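Local coordinates for ABC transporter substrate-binding protein (Rhizobium radiobacter, PDB 6TFX), which binds the mannityl-opine mannopinic acid as the periplasmic solute-binding component of an ABC importer in Agrobacterium, at residues 272-277 / 310-315; 303-308 / 440-445. All coordinates share one frame; numbering follows the deposited sequence.

Contact 1: 272-277 / 310-315; sequences AHTVNA and LNYDPA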
ATOM      1  N   ALA A 272      21.707  -1.522  12.728  1.00 15.28           N
ATOM      2  CA  ALA A 272      20.511  -1.835  13.524  1.00 14.81           C
ATOM      3  C   ALA A 272      20.659  -1.335  14.972  1.00 17.68           C
ATOM      4  O   ALA A 272      19.657  -0.926  15.573  1.00 17.77           O
ATOM      5  CB  ALA A 272      20.250  -3.337  13.526  1.00 15.98           C
ATOM      6  N   HIS A 273      21.898  -1.360  15.514  1.00 13.99           N
ATOM      7  CA  HIS A 273      22.167  -0.896  16.901  1.00 14.85           C
ATOM      8  C   HIS A 273      22.207   0.642  17.033  1.00 18.25           C
ATOM      9  O   HIS A 273      22.300   1.149  18.158  1.00 18.03           O
ATOM     10  CB  HIS A 273      23.463  -1.510  17.475  1.00 15.28           C
ATOM     11  CG  HIS A 273      23.335  -2.951  17.850  1.00 18.06           C
ATOM     12  ND1 HIS A 273      22.459  -3.366  18.838  1.00 19.86           N
ATOM     13  CD2 HIS A 273      24.022  -4.027  17.398  1.00 20.19           C
ATOM     14  CE1 HIS A 273      22.618  -4.684  18.931  1.00 19.41           C
ATOM     15  NE2 HIS A 273      23.549  -5.124  18.095  1.00 19.69           N
ATOM     16  N   THR A 274      22.173   1.392  15.901  1.00 16.37           N
ATOM     17  CA  THR A 274      22.195   2.838  16.052  1.00 15.84           C
ATOM     18  C   THR A 274      20.904   3.504  15.494  1.00 17.96           C
ATOM     19  O   THR A 274      20.876   4.725  15.300  1.00 17.34           O
ATOM     20  CB  THR A 274      23.503   3.442  15.532  1.00 19.23           C
ATOM     21  OG1 THR A 274      23.530   4.842  15.879  1.00 17.87           O
ATOM     22  CG2 THR A 274      23.722   3.209  14.034  1.00 18.78           C
ATOM     23  N   VAL A 275      19.840   2.699  15.275  1.00 16.48           N
ATOM     24  CA  VAL A 275      18.534   3.257  14.937  0.50 16.56           C
ATOM     25  C   VAL A 275      17.712   3.122  16.220  1.00 20.73           C
ATOM     26  O   VAL A 275      17.915   2.183  17.014  1.00 20.79           O
ATOM     27  CB  VAL A 275      17.820   2.629  13.713  0.50 18.84           C
ATOM     28  CG1 VAL A 275      18.647   2.779  12.442  0.50 18.35           C
ATOM     29  CG2 VAL A 275      17.463   1.175  13.965  0.50 18.18           C
ATOM     30  N   ASN A 276      16.775   4.043  16.421  1.00 19.30           N
ATOM     31  CA  ASN A 276      15.968   3.978  17.628  1.00 18.38           C
ATOM     32  C   ASN A 276      14.516   4.242  17.271  1.00 18.92           C
ATOM     33  O   ASN A 276      14.050   5.376  17.307  1.00 18.84           O
ATOM     34  CB  ASN A 276      16.508   4.946  18.685  1.00 20.83           C
ATOM     35  CG  ASN A 276      15.944   4.660  20.053  1.00 32.80           C
ATOM     36  OD1 ASN A 276      14.796   4.217  20.204  1.00 23.69           O
ATOM     37  ND2 ASN A 276      16.740   4.918  21.080  1.00 34.06           N
ATOM     38  N   ALA A 277      13.797   3.178  16.936  1.00 18.50           N
ATOM     39  CA  ALA A 277      12.405   3.311  16.524  1.00 17.86           C
ATOM     40  C   ALA A 277      11.528   3.877  17.640  1.00 20.45           C
ATOM     41  O   ALA A 277      10.644   4.712  17.373  1.00 19.51           O
ATOM     42  CB  ALA A 277      11.881   1.960  16.049  1.00 18.94           C
ATOM     43  N   LEU A 310      17.119  -5.795  17.187  1.00 17.02           N
ATOM     44  CA  LEU A 310      18.352  -5.379  17.861  1.00 17.54           C
ATOM     45  C   LEU A 310      18.157  -4.084  18.652  1.00 19.75           C
ATOM     46  O   LEU A 310      17.517  -3.147  18.162  1.00 17.96           O
ATOM     47  CB  LEU A 310      19.490  -5.257  16.836  1.00 17.75           C
ATOM     48  CG  LEU A 310      20.188  -6.588  16.474  1.00 21.71           C
ATOM     49  CD1 LEU A 310      19.234  -7.577  15.812  1.00 21.97           C
ATOM     50  CD2 LEU A 310      21.338  -6.351  15.505  1.00 22.94           C
ATOM     51  N   ASN A 311      18.700  -4.049  19.875  1.00 17.29           N
ATOM     52  CA  ASN A 311      18.523  -2.897  20.770  1.00 17.33           C
ATOM     53  C   ASN A 311      19.374  -1.695  20.374  1.00 21.09           C
ATOM     54  O   ASN A 311      20.321  -1.813  19.606  1.00 20.71           O
ATOM     55  CB  ASN A 311      18.818  -3.288  22.228  1.00 21.09           C
ATOM     56  CG  ASN A 311      20.277  -3.509  22.530  1.00 32.40           C
ATOM     57  OD1 ASN A 311      21.048  -4.023  21.703  1.00 27.35           O
ATOM     58  ND2 ASN A 311      20.705  -3.100  23.733  1.00 29.95           N
ATOM     59  N   TYR A 312      19.046  -0.539  20.945  1.00 18.60           N
ATOM     60  CA  TYR A 312      19.793   0.680  20.669  1.00 17.98           C
ATOM     61  C   TYR A 312      21.050   0.682  21.527  1.00 18.68           C
ATOM     62  O   TYR A 312      20.953   0.660  22.761  1.00 18.15           O
ATOM     63  CB  TYR A 312      18.929   1.909  20.980  1.00 18.16           C
ATOM     64  CG  TYR A 312      19.634   3.216  20.713  1.00 17.69           C
ATOM     65  CD1 TYR A 312      19.964   3.603  19.416  1.00 18.07           C
ATOM     66  CD2 TYR A 312      20.023   4.045  21.759  1.00 18.86           C
ATOM     67  CE1 TYR A 312      20.609   4.815  19.165  1.00 18.35           C
ATOM     68  CE2 TYR A 312      20.631   5.277  21.519  1.00 19.19           C
ATOM     69  CZ  TYR A 312      20.924   5.655  20.220  1.00 23.86           C
ATOM     70  OH  TYR A 312      21.578   6.841  19.989  1.00 23.56           O
ATOM     71  N   ASP A 313      22.229   0.720  20.883  1.00 17.19           N
ATOM     72  CA  ASP A 313      23.504   0.738  21.604  1.00 16.56           C
ATOM     73  C   ASP A 313      24.541   1.238  20.628  1.00 18.95           C
ATOM     74  O   ASP A 313      25.223   0.422  20.022  1.00 17.52           O
ATOM     75  CB  ASP A 313      23.886  -0.675  22.109  1.00 17.48           C
ATOM     76  CG  ASP A 313      25.114  -0.746  23.013  1.00 23.55           C
ATOM     77  OD1 ASP A 313      25.837   0.248  23.102  1.00 22.84           O
ATOM     78  OD2 ASP A 313      25.358  -1.825  23.603  1.00 28.35           O
ATOM     79  N   PRO A 314      24.621   2.562  20.409  1.00 17.29           N
ATOM     80  CA  PRO A 314      25.588   3.083  19.419  1.00 16.43           C
ATOM     81  C   PRO A 314      27.062   2.808  19.759  1.00 19.16           C
ATOM     82  O   PRO A 314      27.912   2.783  18.858  1.00 18.39           O
ATOM     83  CB  PRO A 314      25.251   4.574  19.346  1.00 18.80           C
ATOM     84  CG  PRO A 314      24.576   4.883  20.624  1.00 23.22           C
ATOM     85  CD  PRO A 314      23.863   3.654  21.059  1.00 19.59           C
ATOM     86  N   ALA A 315      27.380   2.557  21.045  1.00 17.62           N
ATOM     87  CA  ALA A 315      28.767   2.201  21.421  1.00 18.86           C
ATOM     88  C   ALA A 315      29.079   0.813  20.782  1.00 20.47           C
ATOM     89  O   ALA A 315      30.186   0.591  20.268  1.00 20.69           O
ATOM     90  CB  ALA A 315      28.886   2.129  22.940  1.00 20.65           C
TER
HETATM   91  O   HOH W   1      17.173  -2.422  15.386  1.00 18.97           O
HETATM   92  O   HOH W   2      17.388  -0.227  18.170  1.00 32.26           O
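His273 and the backbone of Asn311 to Asp313 grip each other through two hydrogen bonds that run in opposite directions. Asp313 N donates to His273 O over 2.8 Å, nearly straight at 167° and in the carbonyl plane. In return the imidazole gives its ND1 proton to Asn311 O, also at 2.8 Å, with that oxygen lying near the ring plane at the edge. Chi1 of -74° sets CG anti to the carbonyl carbon and swings the ring out toward 310-315, where Leu310 lies over one face: its CD2 sits 4.0 Å from the ring centroid in a CH-pi contact. The same methyl reaches Ala272 CB at 3.8 Å. The histidine ring is thus held at its edge by a carbonyl and over a face by leucine.

Farther along, the Tyr312 ring is sandwiched between Asn276 and Pro314 CD on opposite faces. Asn276 ND2 hangs over the rim, 3.4 Å from Tyr312 CG, with the amide tilted 43° to the ring, while Asn276 CB makes a CH-pi contact. The Asn276 amide is oriented by its N-cap bond through OD1 to Gln279 N. Two waters bridge the main chains by donating to carbonyls: one links Ala272 O to Leu310 O, the other Val275 O to the same Leu310 O.

The type I turn Ala272-Val275 that joins helices 265-272 and 277-284 is thereby fastened to the start of helix 314-323, where Asp313 caps Gln316 N. Helix 340-353 and strand 454-467 pack against Val275 from outside the contact.

Contact 2: 303-308 / 440-445; sequences FDPDAG and LWKEAQ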
ATOM      1  N   PHE A 303       1.965 -12.261  13.185  1.00 14.76           N
ATOM      2  CA  PHE A 303       2.920 -11.268  13.691  1.00 15.17           C
ATOM      3  C   PHE A 303       3.676 -11.825  14.898  1.00 18.77           C
ATOM      4  O   PHE A 303       3.050 -12.431  15.786  1.00 18.24           O
ATOM      5  CB  PHE A 303       2.165  -9.989  14.083  1.00 16.40           C
ATOM      6  CG  PHE A 303       3.060  -8.927  14.674  1.00 16.23           C
ATOM      7  CD1 PHE A 303       3.996  -8.261  13.877  1.00 17.79           C
ATOM      8  CD2 PHE A 303       2.990  -8.615  16.029  1.00 17.64           C
ATOM      9  CE1 PHE A 303       4.832  -7.286  14.425  1.00 18.91           C
ATOM     10  CE2 PHE A 303       3.836  -7.632  16.578  1.00 19.18           C
ATOM     11  CZ  PHE A 303       4.750  -6.984  15.764  1.00 17.13           C
ATOM     12  N   ASP A 304       5.000 -11.592  14.953  1.00 17.01           N
ATOM     13  CA  ASP A 304       5.847 -12.051  16.062  1.00 16.53           C
ATOM     14  C   ASP A 304       6.186 -10.846  16.953  1.00 21.52           C
ATOM     15  O   ASP A 304       7.061 -10.048  16.592  1.00 22.19           O
ATOM     16  CB  ASP A 304       7.140 -12.683  15.524  1.00 18.12           C
ATOM     17  CG  ASP A 304       7.981 -13.375  16.582  1.00 24.47           C
ATOM     18  OD1 ASP A 304       7.594 -13.321  17.806  1.00 23.04           O
ATOM     19  OD2 ASP A 304       8.998 -13.989  16.213  1.00 23.25           O
ATOM     20  N   PRO A 305       5.567 -10.716  18.141  1.00 21.05           N
ATOM     21  CA  PRO A 305       5.929  -9.580  19.016  1.00 21.45           C
ATOM     22  C   PRO A 305       7.325  -9.717  19.618  1.00 26.19           C
ATOM     23  O   PRO A 305       7.800  -8.772  20.250  1.00 29.18           O
ATOM     24  CB  PRO A 305       4.867  -9.609  20.132  1.00 23.79           C
ATOM     25  CG  PRO A 305       3.892 -10.713  19.788  1.00 28.87           C
ATOM     26  CD  PRO A 305       4.537 -11.587  18.747  1.00 24.37           C
ATOM     27  N   ASP A 306       7.969 -10.880  19.444  1.00 21.72           N
ATOM     28  CA  ASP A 306       9.278 -11.177  20.029  1.00 22.62           C
ATOM     29  C   ASP A 306      10.259 -11.686  18.970  1.00 22.96           C
ATOM     30  O   ASP A 306      11.001 -12.636  19.205  1.00 22.61           O
ATOM     31  CB  ASP A 306       9.100 -12.163  21.224  1.00 27.45           C
ATOM     32  CG  ASP A 306      10.386 -12.582  21.896  1.00 51.73           C
ATOM     33  OD1 ASP A 306      11.179 -11.683  22.278  1.00 53.11           O
ATOM     34  OD2 ASP A 306      10.621 -13.814  22.017  1.00 63.86           O
ATOM     35  N   ALA A 307      10.320 -10.987  17.804  1.00 19.68           N
ATOM     36  CA  ALA A 307      11.180 -11.392  16.684  1.00 18.83           C
ATOM     37  C   ALA A 307      12.673 -11.208  16.935  1.00 22.88           C
ATOM     38  O   ALA A 307      13.458 -11.767  16.189  1.00 21.96           O
ATOM     39  CB  ALA A 307      10.776 -10.671  15.404  1.00 19.15           C
ATOM     40  N   GLY A 308      13.050 -10.464  17.978  1.00 20.27           N
ATOM     41  CA  GLY A 308      14.461 -10.275  18.318  1.00 19.05           C
ATOM     42  C   GLY A 308      15.099  -9.012  17.767  1.00 18.93           C
ATOM     43  O   GLY A 308      16.296  -9.000  17.511  1.00 18.55           O
ATOM     44  N   LEU A 440       5.542 -21.039  11.971  1.00 14.34           N
ATOM     45  CA  LEU A 440       6.387 -20.927  10.753  1.00 14.94           C
ATOM     46  C   LEU A 440       6.513 -19.468  10.328  1.00 16.98           C
ATOM     47  O   LEU A 440       7.623 -19.021   9.994  1.00 16.58           O
ATOM     48  CB  LEU A 440       5.839 -21.783   9.601  1.00 15.43           C
ATOM     49  CG  LEU A 440       5.994 -23.285   9.810  1.00 18.04           C
ATOM     50  CD1 LEU A 440       5.028 -24.079   8.945  1.00 16.30           C
ATOM     51  CD2 LEU A 440       7.453 -23.726   9.592  1.00 18.23           C
ATOM     52  N   TRP A 441       5.402 -18.697  10.421  1.00 13.45           N
ATOM     53  CA  TRP A 441       5.497 -17.258  10.111  1.00 13.63           C
ATOM     54  C   TRP A 441       6.419 -16.564  11.105  1.00 15.79           C
ATOM     55  O   TRP A 441       7.207 -15.696  10.702  1.00 16.37           O
ATOM     56  CB  TRP A 441       4.118 -16.622  10.145  1.00 13.22           C
ATOM     57  CG  TRP A 441       3.340 -16.844   8.876  1.00 13.56           C
ATOM     58  CD1 TRP A 441       3.840 -16.919   7.603  1.00 15.85           C
ATOM     59  CD2 TRP A 441       1.913 -16.981   8.758  1.00 13.18           C
ATOM     60  NE1 TRP A 441       2.814 -17.138   6.704  1.00 15.17           N
ATOM     61  CE2 TRP A 441       1.618 -17.135   7.381  1.00 14.94           C
ATOM     62  CE3 TRP A 441       0.852 -16.967   9.678  1.00 14.08           C
ATOM     63  CZ2 TRP A 441       0.310 -17.316   6.914  1.00 14.58           C
ATOM     64  CZ3 TRP A 441      -0.448 -17.140   9.215  1.00 15.38           C
ATOM     65  CH2 TRP A 441      -0.707 -17.302   7.847  1.00 16.04           C
ATOM     66  N   LYS A 442       6.330 -16.924  12.406  1.00 14.06           N
ATOM     67  CA  LYS A 442       7.210 -16.301  13.417  1.00 14.17           C
ATOM     68  C   LYS A 442       8.677 -16.686  13.184  1.00 17.73           C
ATOM     69  O   LYS A 442       9.561 -15.834  13.271  1.00 17.20           O
ATOM     70  CB  LYS A 442       6.759 -16.685  14.841  1.00 15.81           C
ATOM     71  CG  LYS A 442       5.393 -16.095  15.189  1.00 16.08           C
ATOM     72  CD  LYS A 442       5.141 -16.336  16.680  1.00 20.84           C
ATOM     73  CE  LYS A 442       3.874 -15.679  17.147  1.00 23.51           C
ATOM     74  NZ  LYS A 442       3.626 -15.974  18.595  1.00 30.68           N
ATOM     75  N   GLU A 443       8.939 -17.967  12.848  1.00 14.77           N
ATOM     76  CA  GLU A 443      10.303 -18.423  12.565  1.00 16.37           C
ATOM     77  C   GLU A 443      10.891 -17.603  11.392  1.00 18.72           C
ATOM     78  O   GLU A 443      12.059 -17.183  11.460  1.00 19.70           O
ATOM     79  CB  GLU A 443      10.305 -19.918  12.254  1.00 18.85           C
ATOM     80  CG  GLU A 443      11.689 -20.505  12.001  1.00 30.36           C
ATOM     81  CD  GLU A 443      11.723 -21.978  11.617  1.00 56.61           C
ATOM     82  OE1 GLU A 443      10.653 -22.631  11.619  1.00 45.31           O
ATOM     83  OE2 GLU A 443      12.824 -22.477  11.288  1.00 48.27           O
ATOM     84  N   ALA A 444      10.072 -17.326  10.359  1.00 14.84           N
ATOM     85  CA  ALA A 444      10.547 -16.515   9.217  1.00 16.17           C
ATOM     86  C   ALA A 444      10.946 -15.109   9.717  1.00 17.18           C
ATOM     87  O   ALA A 444      12.018 -14.619   9.378  1.00 16.89           O
ATOM     88  CB  ALA A 444       9.453 -16.412   8.166  1.00 16.69           C
ATOM     89  N   GLN A 445      10.109 -14.479  10.551  1.00 14.51           N
ATOM     90  CA  GLN A 445      10.441 -13.131  11.048  1.00 14.80           C
ATOM     91  C   GLN A 445      11.739 -13.129  11.855  1.00 16.33           C
ATOM     92  O   GLN A 445      12.575 -12.248  11.663  1.00 16.33           O
ATOM     93  CB  GLN A 445       9.282 -12.572  11.879  1.00 14.42           C
ATOM     94  CG  GLN A 445       8.073 -12.243  10.986  1.00 17.80           C
ATOM     95  CD  GLN A 445       6.803 -12.132  11.801  1.00 19.66           C
ATOM     96  OE1 GLN A 445       6.581 -11.146  12.499  1.00 15.65           O
ATOM     97  NE2 GLN A 445       5.958 -13.163  11.724  1.00 17.03           N
TER
HETATM   98  O   HOH W   3       6.250 -14.554  19.752  1.00 30.33           O
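Lys442 leaves helix 434-450 and lays its aliphatic chain across Asp304. Its CB lies 3.8 Å from Asp304 OD2, and CG is equally near Asp304 CB; CD then passes OD1, and CE comes to 3.6 Å from Phe303 O. Because the chain is extended beyond CG, with chi2 at -171°, it carries NZ past the carboxylate: Asp304 OD1 is 4.8 Å away, and a water bridges the two, accepting from NZ and donating to OD1. The direct salt bridge of Asp304 goes instead from OD2 to Lys446, one turn on in the same helix. OD1 also accepts from Asp306 N, met from above the carboxylate plane.

One turn along from Lys442, Gln445 takes the backbone N-H of Asp304 on OE1 at 3.0 Å, with the donor tilted 28° from the amide carbonyl plane; Ser294 is a second partner of OE1. Its NE2 bonds to Trp441 O and to Gly302 O, so the amide is fixed at both ends. NE2 and the helical N-H of Gln445 approach Trp441 O from opposite faces of its plane.

Within 303-308, the Asp306 N to Asp304 OD1 bond closes an Asx turn, shaping the loop that Gln445 and Lys446 fasten to the helix.

Both contacts are partly buried and lie on the same side of the chain's centre, about 20 Å apart between centres. Segments 303-308 and 310-315 adjoin in sequence, so the connection running from strand 289-291 to helix 314-323 is secured twice: first against helix 434-450 in contact 2, then against the 272-277 turn in contact 1. Contact 1 is the larger, at 464 against 285 Å², and relies on main-chain carbonyls, rings and apolar groups. Contact 2 uses a buried glutamine amide and a carboxylate set among lysines. Along the chain the segments alternate, and contact 2 spans the greater sequence separation.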